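Local atomic coordinates of type 2A phosphatase-associated protein 42 (Saccharomyces cerevisiae, PDB entry 2V0P), a protein that inhibits the phosphatase SIT4 and associates with type 2A phosphatase catalytic subunits in TOR signalling, its N-terminal domain, the part modelled here, having a tetratricopeptide repeat-like fold. Residues 68-73 with 206-211; 75-80 with 213-218; 114-119 with 130-135; 81-86 with 108-113. One frame throughout, in Å; residues are numbered along the deposited sequence.

Contact 1: 68-73 with 206-211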
# COMPACT_ATOMS: atom_id res chain seq x y z
N ALA A 68 -23.83 -18.20 -27.73
CA ALA A 68 -22.53 -18.73 -27.56
C ALA A 68 -21.42 -17.68 -27.79
O ALA A 68 -20.36 -17.90 -27.38
CB ALA A 68 -22.34 -19.97 -28.39
N SER A 69 -21.72 -16.56 -28.43
CA SER A 69 -20.83 -15.47 -28.70
C SER A 69 -20.65 -14.53 -27.45
O SER A 69 -19.80 -13.67 -27.43
CB SER A 69 -21.35 -14.62 -29.85
OG SER A 69 -21.38 -15.34 -31.11
N ILE A 70 -21.50 -14.69 -26.46
CA ILE A 70 -21.58 -13.76 -25.35
C ILE A 70 -20.26 -13.96 -24.55
O ILE A 70 -19.73 -13.00 -24.07
CB ILE A 70 -22.81 -14.03 -24.51
CG1 ILE A 70 -24.08 -13.56 -25.26
CG2 ILE A 70 -22.70 -13.35 -23.13
CD1 ILE A 70 -25.34 -13.76 -24.46
N LYS A 71 -19.80 -15.20 -24.44
CA LYS A 71 -18.56 -15.62 -23.79
C LYS A 71 -17.39 -14.69 -24.16
O LYS A 71 -16.61 -14.36 -23.34
CB LYS A 71 -18.13 -17.01 -24.29
CG LYS A 71 -18.60 -18.17 -23.46
CD LYS A 71 -18.49 -19.53 -24.21
CE LYS A 71 -17.70 -19.53 -25.54
NZ LYS A 71 -18.65 -19.81 -26.74
N PHE A 72 -17.32 -14.34 -25.43
CA PHE A 72 -16.21 -13.64 -26.03
C PHE A 72 -16.08 -12.20 -25.56
O PHE A 72 -15.07 -11.62 -25.77
CB PHE A 72 -16.38 -13.60 -27.54
CG PHE A 72 -16.46 -14.97 -28.19
CD1 PHE A 72 -15.65 -16.00 -27.79
CD2 PHE A 72 -17.40 -15.22 -29.18
CE1 PHE A 72 -15.75 -17.26 -28.36
CE2 PHE A 72 -17.49 -16.47 -29.79
CZ PHE A 72 -16.67 -17.49 -29.37
N LEU A 73 -17.13 -11.60 -25.07
CA LEU A 73 -17.05 -10.26 -24.56
C LEU A 73 -16.02 -10.31 -23.38
O LEU A 73 -15.48 -9.29 -22.96
CB LEU A 73 -18.43 -9.85 -24.04
CG LEU A 73 -19.52 -9.47 -25.07
CD1 LEU A 73 -20.87 -9.17 -24.43
CD2 LEU A 73 -19.09 -8.29 -25.95
N MSE A 206 -24.68 -13.41 -16.59
CA MSE A 206 -24.36 -13.34 -15.15
C MSE A 206 -22.86 -13.52 -14.95
O MSE A 206 -22.25 -12.96 -14.03
CB MSE A 206 -25.14 -14.38 -14.33
CG MSE A 206 -25.06 -14.19 -12.79
SE MSE A 206 -25.86 -12.47 -12.27
CE MSE A 206 -27.73 -12.82 -12.72
N ARG A 207 -22.27 -14.36 -15.78
CA ARG A 207 -20.87 -14.57 -15.68
C ARG A 207 -20.12 -13.22 -16.01
O ARG A 207 -19.27 -12.76 -15.24
CB ARG A 207 -20.49 -15.80 -16.49
CG ARG A 207 -19.03 -16.11 -16.57
CD ARG A 207 -18.86 -17.49 -17.16
NE ARG A 207 -19.36 -18.50 -16.24
CZ ARG A 207 -19.85 -19.68 -16.58
NH1 ARG A 207 -19.95 -20.05 -17.86
NH2 ARG A 207 -20.27 -20.50 -15.63
N LEU A 208 -20.53 -12.54 -17.07
CA LEU A 208 -19.91 -11.25 -17.38
C LEU A 208 -20.11 -10.28 -16.20
O LEU A 208 -19.23 -9.52 -15.86
CB LEU A 208 -20.48 -10.66 -18.69
CG LEU A 208 -20.06 -11.50 -19.88
CD1 LEU A 208 -20.79 -10.94 -21.13
CD2 LEU A 208 -18.60 -11.54 -20.17
N HIS A 209 -21.30 -10.32 -15.61
CA HIS A 209 -21.63 -9.46 -14.50
C HIS A 209 -20.59 -9.66 -13.36
O HIS A 209 -20.11 -8.70 -12.87
CB HIS A 209 -23.06 -9.74 -14.03
CG HIS A 209 -23.64 -8.64 -13.20
ND1 HIS A 209 -25.00 -8.50 -13.02
CD2 HIS A 209 -23.06 -7.61 -12.57
CE1 HIS A 209 -25.22 -7.44 -12.25
NE2 HIS A 209 -24.06 -6.88 -11.98
N HIS A 210 -20.24 -10.90 -13.05
CA HIS A 210 -19.41 -11.25 -11.93
C HIS A 210 -18.02 -10.77 -12.32
O HIS A 210 -17.38 -10.13 -11.53
CB HIS A 210 -19.47 -12.75 -11.68
CG HIS A 210 -18.34 -13.27 -10.87
ND1 HIS A 210 -17.40 -14.14 -11.38
CD2 HIS A 210 -17.96 -13.02 -9.60
CE1 HIS A 210 -16.50 -14.40 -10.46
NE2 HIS A 210 -16.82 -13.73 -9.37
N PHE A 211 -17.64 -11.02 -13.58
CA PHE A 211 -16.37 -10.52 -14.11
C PHE A 211 -16.14 -9.00 -13.96
O PHE A 211 -15.04 -8.57 -13.57
CB PHE A 211 -16.14 -11.00 -15.53
CG PHE A 211 -16.07 -12.47 -15.66
CD1 PHE A 211 -15.85 -13.28 -14.59
CD2 PHE A 211 -16.14 -13.06 -16.95
CE1 PHE A 211 -15.73 -14.69 -14.75
CE2 PHE A 211 -16.03 -14.41 -17.12
CZ PHE A 211 -15.84 -15.25 -16.04

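Contact 2: 75-80 with 213-218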
# COMPACT_ATOMS: atom_id res chain seq x y z
N VAL A 75 -12.96 -11.81 -23.43
CA VAL A 75 -11.60 -12.00 -23.87
C VAL A 75 -10.65 -10.95 -23.18
O VAL A 75 -9.68 -11.32 -22.67
CB VAL A 75 -11.38 -11.98 -25.38
CG1 VAL A 75 -12.33 -12.94 -26.11
CG2 VAL A 75 -11.45 -10.63 -25.96
N ASP A 76 -11.00 -9.69 -23.15
CA ASP A 76 -10.15 -8.73 -22.46
C ASP A 76 -10.04 -8.98 -20.95
O ASP A 76 -8.98 -8.66 -20.37
CB ASP A 76 -10.60 -7.34 -22.73
CG ASP A 76 -10.49 -6.97 -24.17
OD1 ASP A 76 -9.40 -7.18 -24.73
OD2 ASP A 76 -11.50 -6.47 -24.73
N TYR A 77 -11.11 -9.52 -20.31
CA TYR A 77 -11.05 -9.84 -18.93
C TYR A 77 -9.93 -10.89 -18.71
O TYR A 77 -9.11 -10.74 -17.81
CB TYR A 77 -12.37 -10.34 -18.38
CG TYR A 77 -12.37 -10.93 -16.99
CD1 TYR A 77 -12.23 -10.11 -15.81
CD2 TYR A 77 -12.54 -12.29 -16.80
CE1 TYR A 77 -12.25 -10.69 -14.56
CE2 TYR A 77 -12.58 -12.81 -15.55
CZ TYR A 77 -12.42 -11.96 -14.42
OH TYR A 77 -12.46 -12.49 -13.22
N TYR A 78 -9.93 -11.94 -19.54
CA TYR A 78 -9.04 -13.02 -19.38
C TYR A 78 -7.56 -12.54 -19.70
O TYR A 78 -6.65 -13.01 -19.10
CB TYR A 78 -9.51 -14.22 -20.24
CG TYR A 78 -10.52 -15.05 -19.51
CD1 TYR A 78 -11.85 -14.99 -19.81
CD2 TYR A 78 -10.13 -15.84 -18.43
CE1 TYR A 78 -12.75 -15.73 -19.14
CE2 TYR A 78 -11.04 -16.57 -17.72
CZ TYR A 78 -12.36 -16.51 -18.09
OH TYR A 78 -13.29 -17.25 -17.41
N LEU A 79 -7.40 -11.64 -20.65
CA LEU A 79 -6.12 -11.06 -20.95
C LEU A 79 -5.64 -10.28 -19.70
O LEU A 79 -4.51 -10.42 -19.30
CB LEU A 79 -6.15 -10.19 -22.20
CG LEU A 79 -6.18 -10.79 -23.65
CD1 LEU A 79 -6.28 -9.68 -24.56
CD2 LEU A 79 -4.97 -11.60 -23.98
N GLY A 80 -6.52 -9.50 -19.09
CA GLY A 80 -6.25 -8.86 -17.79
C GLY A 80 -5.68 -9.77 -16.75
O GLY A 80 -4.64 -9.47 -16.17
N LEU A 213 -17.45 -7.01 -11.74
CA LEU A 213 -17.23 -6.70 -10.35
C LEU A 213 -15.79 -7.16 -9.94
O LEU A 213 -15.09 -6.38 -9.40
CB LEU A 213 -18.32 -7.28 -9.49
CG LEU A 213 -19.65 -6.53 -9.76
CD1 LEU A 213 -20.77 -7.43 -9.45
CD2 LEU A 213 -19.77 -5.25 -8.90
N ASP A 214 -15.40 -8.40 -10.25
CA ASP A 214 -14.08 -8.92 -9.99
C ASP A 214 -13.03 -7.97 -10.50
O ASP A 214 -12.09 -7.71 -9.81
CB ASP A 214 -13.87 -10.29 -10.68
CG ASP A 214 -12.56 -10.99 -10.23
OD1 ASP A 214 -12.36 -11.11 -8.99
OD2 ASP A 214 -11.76 -11.42 -11.09
N THR A 215 -13.23 -7.43 -11.69
CA THR A 215 -12.32 -6.48 -12.38
C THR A 215 -11.96 -5.28 -11.51
O THR A 215 -10.81 -4.89 -11.45
CB THR A 215 -12.93 -6.04 -13.76
OG1 THR A 215 -12.93 -7.18 -14.59
CG2 THR A 215 -12.13 -4.97 -14.49
N ILE A 216 -12.94 -4.71 -10.82
CA ILE A 216 -12.63 -3.58 -10.00
C ILE A 216 -11.54 -3.97 -8.96
O ILE A 216 -10.63 -3.24 -8.80
CB ILE A 216 -13.88 -2.94 -9.34
CG1 ILE A 216 -14.81 -2.32 -10.39
CG2 ILE A 216 -13.47 -1.93 -8.26
CD1 ILE A 216 -14.23 -1.32 -11.31
N ASN A 217 -11.66 -5.13 -8.34
CA ASN A 217 -10.67 -5.64 -7.41
C ASN A 217 -9.31 -5.84 -8.02
O ASN A 217 -8.30 -5.62 -7.40
CB ASN A 217 -11.10 -6.93 -6.77
CG ASN A 217 -12.20 -6.71 -5.73
OD1 ASN A 217 -12.26 -5.68 -5.07
ND2 ASN A 217 -13.05 -7.68 -5.59
N ASN A 218 -9.29 -6.31 -9.26
CA ASN A 218 -8.06 -6.53 -9.91
C ASN A 218 -7.43 -5.23 -10.33
O ASN A 218 -6.19 -5.11 -10.28
CB ASN A 218 -8.25 -7.50 -11.10
CG ASN A 218 -8.87 -8.78 -10.70
OD1 ASN A 218 -8.68 -9.25 -9.65
ND2 ASN A 218 -9.74 -9.31 -11.56

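Contact 3: 114-119 with 130-135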
# COMPACT_ATOMS: atom_id res chain seq x y z
N PHE A 114 -12.19 -4.30 -21.34
CA PHE A 114 -13.28 -5.16 -21.00
C PHE A 114 -14.51 -4.33 -20.49
O PHE A 114 -15.54 -4.51 -20.99
CB PHE A 114 -12.85 -6.20 -20.01
CG PHE A 114 -13.96 -7.04 -19.43
CD1 PHE A 114 -14.80 -7.83 -20.26
CD2 PHE A 114 -14.15 -7.10 -18.06
CE1 PHE A 114 -15.81 -8.60 -19.73
CE2 PHE A 114 -15.20 -7.94 -17.51
CZ PHE A 114 -16.04 -8.67 -18.38
N LEU A 115 -14.34 -3.43 -19.53
CA LEU A 115 -15.43 -2.64 -18.99
C LEU A 115 -15.97 -1.69 -20.02
O LEU A 115 -17.17 -1.48 -20.11
CB LEU A 115 -14.99 -1.85 -17.69
CG LEU A 115 -14.43 -2.70 -16.57
CD1 LEU A 115 -13.95 -1.82 -15.37
CD2 LEU A 115 -15.31 -3.81 -16.04
N THR A 116 -15.10 -1.11 -20.80
CA THR A 116 -15.52 -0.21 -21.77
C THR A 116 -16.44 -0.96 -22.81
O THR A 116 -17.47 -0.44 -23.23
CB THR A 116 -14.35 0.36 -22.43
OG1 THR A 116 -13.68 1.21 -21.47
CG2 THR A 116 -14.74 1.16 -23.66
N LEU A 117 -16.05 -2.20 -23.11
CA LEU A 117 -16.79 -3.04 -24.06
C LEU A 117 -18.15 -3.34 -23.48
O LEU A 117 -19.12 -3.22 -24.21
CB LEU A 117 -16.05 -4.34 -24.33
CG LEU A 117 -16.70 -5.34 -25.32
CD1 LEU A 117 -16.77 -4.75 -26.65
CD2 LEU A 117 -15.86 -6.55 -25.35
N LEU A 118 -18.23 -3.71 -22.20
CA LEU A 118 -19.53 -3.99 -21.58
C LEU A 118 -20.42 -2.75 -21.56
O LEU A 118 -21.63 -2.82 -21.85
CB LEU A 118 -19.41 -4.58 -20.19
CG LEU A 118 -18.79 -5.93 -19.96
CD1 LEU A 118 -18.69 -6.16 -18.46
CD2 LEU A 118 -19.59 -7.02 -20.61
N GLN A 119 -19.81 -1.62 -21.23
CA GLN A 119 -20.47 -0.34 -21.32
C GLN A 119 -21.00 -0.05 -22.74
O GLN A 119 -22.09 0.47 -22.91
CB GLN A 119 -19.51 0.76 -20.87
CG GLN A 119 -20.16 2.13 -20.69
CD GLN A 119 -19.22 3.12 -20.03
OE1 GLN A 119 -18.27 3.60 -20.64
NE2 GLN A 119 -19.49 3.42 -18.76
N GLU A 130 -19.70 3.71 -12.56
CA GLU A 130 -19.38 4.97 -11.90
C GLU A 130 -17.86 5.08 -11.71
O GLU A 130 -17.28 6.13 -11.92
CB GLU A 130 -20.09 5.05 -10.57
CG GLU A 130 -20.09 6.43 -10.00
CD GLU A 130 -20.18 6.42 -8.49
OE1 GLU A 130 -20.01 5.33 -7.90
OE2 GLU A 130 -20.41 7.49 -7.90
N LYS A 131 -17.26 3.97 -11.32
CA LYS A 131 -15.81 3.83 -11.18
C LYS A 131 -15.10 4.01 -12.49
O LYS A 131 -14.20 4.83 -12.57
CB LYS A 131 -15.46 2.52 -10.53
CG LYS A 131 -15.96 2.38 -9.13
CD LYS A 131 -15.39 1.19 -8.47
CE LYS A 131 -16.17 0.77 -7.23
NZ LYS A 131 -16.62 1.92 -6.42
N LEU A 132 -15.54 3.30 -13.53
CA LEU A 132 -15.01 3.48 -14.90
C LEU A 132 -15.03 4.92 -15.35
O LEU A 132 -14.08 5.41 -15.94
CB LEU A 132 -15.80 2.60 -15.91
CG LEU A 132 -15.25 2.62 -17.34
CD1 LEU A 132 -13.89 1.91 -17.40
CD2 LEU A 132 -16.23 2.00 -18.33
N GLY A 133 -16.15 5.60 -15.09
CA GLY A 133 -16.30 6.98 -15.45
C GLY A 133 -15.39 7.93 -14.69
O GLY A 133 -15.06 8.98 -15.20
N ASN A 134 -14.98 7.57 -13.49
CA ASN A 134 -14.16 8.45 -12.69
C ASN A 134 -12.71 8.64 -13.20
O ASN A 134 -11.98 9.52 -12.70
CB ASN A 134 -14.17 8.02 -11.22
CG ASN A 134 -15.53 8.24 -10.54
OD1 ASN A 134 -16.29 9.13 -10.90
ND2 ASN A 134 -15.81 7.43 -9.54
N PHE A 135 -12.30 7.84 -14.19
CA PHE A 135 -10.97 7.98 -14.76
C PHE A 135 -10.98 9.18 -15.69
O PHE A 135 -11.68 9.18 -16.69
CB PHE A 135 -10.55 6.73 -15.53
CG PHE A 135 -10.62 5.46 -14.72
CD1 PHE A 135 -10.24 5.44 -13.40
CD2 PHE A 135 -11.06 4.29 -15.30
CE1 PHE A 135 -10.31 4.28 -12.66
CE2 PHE A 135 -11.12 3.12 -14.57
CZ PHE A 135 -10.75 3.11 -13.25

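Contact 4: 81-86 with 108-113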
# COMPACT_ATOMS: atom_id res chain seq x y z
N LEU A 81 -6.34 -10.86 -16.52
CA LEU A 81 -5.97 -11.84 -15.56
C LEU A 81 -4.61 -12.53 -15.89
O LEU A 81 -3.76 -12.76 -15.01
CB LEU A 81 -7.05 -12.87 -15.44
CG LEU A 81 -8.39 -12.52 -14.84
CD1 LEU A 81 -9.22 -13.74 -14.92
CD2 LEU A 81 -8.21 -12.04 -13.38
N LEU A 82 -4.42 -12.87 -17.16
CA LEU A 82 -3.20 -13.56 -17.53
C LEU A 82 -1.98 -12.66 -17.50
O LEU A 82 -0.98 -13.06 -16.99
CB LEU A 82 -3.34 -14.18 -18.95
CG LEU A 82 -4.45 -15.22 -19.07
CD1 LEU A 82 -4.77 -15.35 -20.56
CD2 LEU A 82 -4.05 -16.49 -18.61
N ILE A 83 -2.09 -11.48 -18.08
CA ILE A 83 -1.02 -10.53 -18.14
C ILE A 83 -0.55 -10.10 -16.73
O ILE A 83 0.61 -10.00 -16.49
CB ILE A 83 -1.39 -9.31 -18.97
CG1 ILE A 83 -1.68 -9.73 -20.43
CG2 ILE A 83 -0.21 -8.29 -19.00
CD1 ILE A 83 -2.07 -8.70 -21.25
N SER A 84 -1.46 -9.91 -15.79
CA SER A 84 -1.01 -9.46 -14.45
C SER A 84 -0.06 -10.47 -13.79
O SER A 84 0.65 -10.13 -12.83
CB SER A 84 -2.22 -9.18 -13.57
OG SER A 84 -2.85 -10.37 -13.25
N ARG A 85 -0.00 -11.68 -14.37
CA ARG A 85 0.71 -12.78 -13.79
C ARG A 85 2.13 -13.01 -14.42
O ARG A 85 2.88 -13.81 -13.93
CB ARG A 85 -0.13 -14.05 -13.87
CG ARG A 85 -1.16 -14.25 -12.82
CD ARG A 85 -2.25 -15.22 -13.23
NE ARG A 85 -3.15 -15.47 -12.11
CZ ARG A 85 -4.13 -14.66 -11.73
NH1 ARG A 85 -4.40 -13.56 -12.41
NH2 ARG A 85 -4.85 -14.95 -10.66
N ARG A 86 2.44 -12.30 -15.49
CA ARG A 86 3.70 -12.35 -16.19
C ARG A 86 4.81 -11.78 -15.31
O ARG A 86 4.59 -10.86 -14.57
CB ARG A 86 3.59 -11.57 -17.50
CG ARG A 86 2.76 -12.31 -18.54
CD ARG A 86 3.61 -13.42 -19.21
NE ARG A 86 4.58 -12.91 -20.16
CZ ARG A 86 5.83 -13.37 -20.27
NH1 ARG A 86 6.28 -14.33 -19.47
NH2 ARG A 86 6.65 -12.86 -21.19
N VAL A 108 -4.13 -3.82 -16.45
CA VAL A 108 -5.09 -2.77 -16.25
C VAL A 108 -5.72 -2.24 -17.55
O VAL A 108 -6.94 -2.09 -17.60
CB VAL A 108 -4.56 -1.65 -15.33
CG1 VAL A 108 -5.53 -0.49 -15.26
CG2 VAL A 108 -4.24 -2.24 -13.90
N GLU A 109 -4.92 -2.01 -18.61
CA GLU A 109 -5.47 -1.60 -19.87
C GLU A 109 -6.50 -2.65 -20.37
O GLU A 109 -7.57 -2.23 -20.77
CB GLU A 109 -4.41 -1.36 -20.92
CG GLU A 109 -4.86 -0.62 -22.12
CD GLU A 109 -3.69 -0.10 -22.95
OE1 GLU A 109 -2.60 0.14 -22.36
OE2 GLU A 109 -3.87 0.09 -24.18
N SER A 110 -6.15 -3.92 -20.36
CA SER A 110 -7.05 -4.97 -20.78
C SER A 110 -8.33 -4.95 -19.95
O SER A 110 -9.43 -5.06 -20.48
CB SER A 110 -6.45 -6.36 -20.73
OG SER A 110 -5.56 -6.55 -21.77
N PHE A 111 -8.17 -4.84 -18.64
CA PHE A 111 -9.33 -4.76 -17.73
C PHE A 111 -10.22 -3.60 -18.11
O PHE A 111 -11.42 -3.74 -18.11
CB PHE A 111 -8.86 -4.68 -16.25
CG PHE A 111 -8.50 -6.01 -15.65
CD1 PHE A 111 -9.40 -7.06 -15.65
CD2 PHE A 111 -7.27 -6.18 -15.01
CE1 PHE A 111 -9.09 -8.28 -15.12
CE2 PHE A 111 -6.94 -7.40 -14.47
CZ PHE A 111 -7.87 -8.49 -14.52
N ILE A 112 -9.64 -2.45 -18.46
CA ILE A 112 -10.42 -1.28 -18.85
C ILE A 112 -11.14 -1.41 -20.24
O ILE A 112 -12.30 -1.04 -20.40
CB ILE A 112 -9.61 0.02 -18.64
CG1 ILE A 112 -9.25 0.15 -17.13
CG2 ILE A 112 -10.38 1.22 -19.12
CD1 ILE A 112 -8.47 1.39 -16.78
N ASN A 113 -10.42 -1.98 -21.19
CA ASN A 113 -10.99 -2.46 -22.45
C ASN A 113 -12.26 -3.30 -22.22
O ASN A 113 -13.26 -2.98 -22.77
CB ASN A 113 -9.92 -3.26 -23.21
CG ASN A 113 -8.84 -2.40 -23.78
OD1 ASN A 113 -8.96 -1.20 -23.75
ND2 ASN A 113 -7.78 -3.00 -24.34

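Contact 1: 68-73 with 206-211
Leu208 pushes one methyl, CD1, between Ile70 and Leu73, joining the turn that leads into helix 75-83 to the C-terminal helix 199-231 of this tetratricopeptide repeat-like, all-helical domain. The tight part of the contact is buried and apolar, and it converges on that methyl. Ile70 CG2 lies 3.7 Å from Leu208 CD1; with CG2 anti to its backbone N, this branch rather than the longer CG1 arm meets the leucine. Leu73 comes in at about a right angle to Leu208 and brings two atoms, CD1 at 3.7 Å and CB at 3.9 Å from Leu208 CD1. No hydrogen bond crosses between the segments; the touches here are apolar, and Phe114 and Leu118 of helix 93-120 also pack against Leu208. The looser, more polar side lies at the neighbouring residues, Lys71 after Ile70 and Arg207 before Leu208. Lys71 sets off away from helix 199-231, and Arg207, whose side chain starts out toward the turn, stays clear of it and forms a salt bridge with Glu184 on helix 156-186. Lys71 instead curls back on its own turn: its NZ also bonds Thr5 OG1, and it donates to Ala68 O at 2.6 Å, lying tilted 16° from the carbonyl plane.

Contact 2: 75-80 with 213-218
The ring of Tyr77 is met at its edge by Asp214 and Thr215, while the ring of Phe211, one turn earlier on helix 199-231, stacks with it and Phe114 of helix 93-120 meets it with the planes at about 45°. Tyr77 in turn sets its CD2 over the centre of one face of the Tyr78 ring. These aromatic groups fill the middle of a tetratricopeptide repeat-like helical domain, where helices 75-83 and 199-231 run in broadly the same direction, their local axes 30° apart and 11.3 Å at closest approach. CG of Tyr77 stands anti to its backbone N (chi1 170°), which carries the hydroxyl across that gap. There Tyr77 OH donates to Asp214 OD2 in a very short bond of 2.5 Å; ring and carboxylate are turned 69° against each other. Beside it Thr215 OG1 comes to 3.3 Å from Tyr77 CD1, near the ring plane, although the polar partner of this hydroxyl is Phe211 O on its own helix. Asp214 OD2 is gripped twice, which probably helps to hold its carboxylate in place: the second donor, Asn218 ND2, reaches OD2 from above the carboxylate plane at 3.0 Å.

Contact 3: 114-119 with 130-135
Leu132 and Gln119 come at each other from opposite directions, while Thr116 stands at about a right angle to the leucine. CG of Leu132 is anti to its backbone N (chi1 -175°), which turns the isobutyl group toward helix 93-120; CD1 is nearer Leu115 and CD2 nearer Gln119. CD1 meets the buried Leu115, 3.9 Å from its CB, and Ile112, about a turn before Leu115, also packs against Leu132. CD2 settles against the amide end of the exposed Gln119, whose extended chain brings it there: OE1 of Gln119 is 3.5 Å from Leu132 CD2, and NE2 is 3.6 Å from that same CD2. Thr116 OG1 lies 4.1 Å from both Leu132 CD1 and CD2, a van der Waals touch; its hydrogen bond goes to Ile112 O in its own helix. With an alanine at Leu132 both methyls would go, which would probably leave a gap beside Leu115 CB and let the amide of Gln119 turn more freely. Such packing between successive helices, 93-120 and the short 126-133 that follows it after a brief link, is consistent with the helix-on-helix packing of the tetratricopeptide repeat-like fold.

Contact 4: 81-86 with 108-113
Phe111 reaches Leu81 with the far end of its ring. At CB the side chain does not yet head for helix 75-83; CG lies anti to the carbonyl carbon (chi1 -81°), and from there the ring is carried across. CE1 and CE2 lie 4.0 and 4.1 Å from Leu81 N respectively, and CZ comes to 3.5 Å from that same Leu81 N, an oblique approach to the backbone. CZ also lies 3.7 Å from Leu81 CD2, which sits at the ring edge, in its plane, the two side chains crossing at about a right angle. A looser touch follows where Ile83 CD1 stands 4.1 Å from Ser110 OG. An alanine in place of Phe111 would remove the ring and would probably open a gap beside Leu81 CD2 and Leu81 N. Residues Ile83 to Arg86 form a type I turn, and Arg85 folds back: its NH1 donates to Leu81 O at 2.8 Å, the oxygen lying near the guanidinium plane. Arg85 also packs on Lys154 of the second subunit. The contact is bordered by helix 4-19, whose Tyr15 touches Leu81, and by helix 199-231, whose Thr215 packs against Phe111 and whose Asn218 packs against Leu81, within the tetratricopeptide repeat-like bundle.

Overall arrangement
From the N terminus, the chain passes helices 4-19 and 29-52 before residues 68-73 and 75-80 open contacts 1 and 2. Neither closes until helix 199-231, where 206-211 and then 213-218 return; the two long loops therefore cross. Contact 4 is the first to close, joining helix 75-83 to helix 93-120, and contact 3 follows in series, joining 93-120 to 126-133. Both are nested inside the loops of contacts 1 and 2. Contact 2 lies almost at the centre of the chain, its centre about 7 Å from that of contact 4, with Gly80 against Phe111. Phe114 carries the packing from contact 3 to contacts 1 and 2, so the last helix is tied to the middle of the domain.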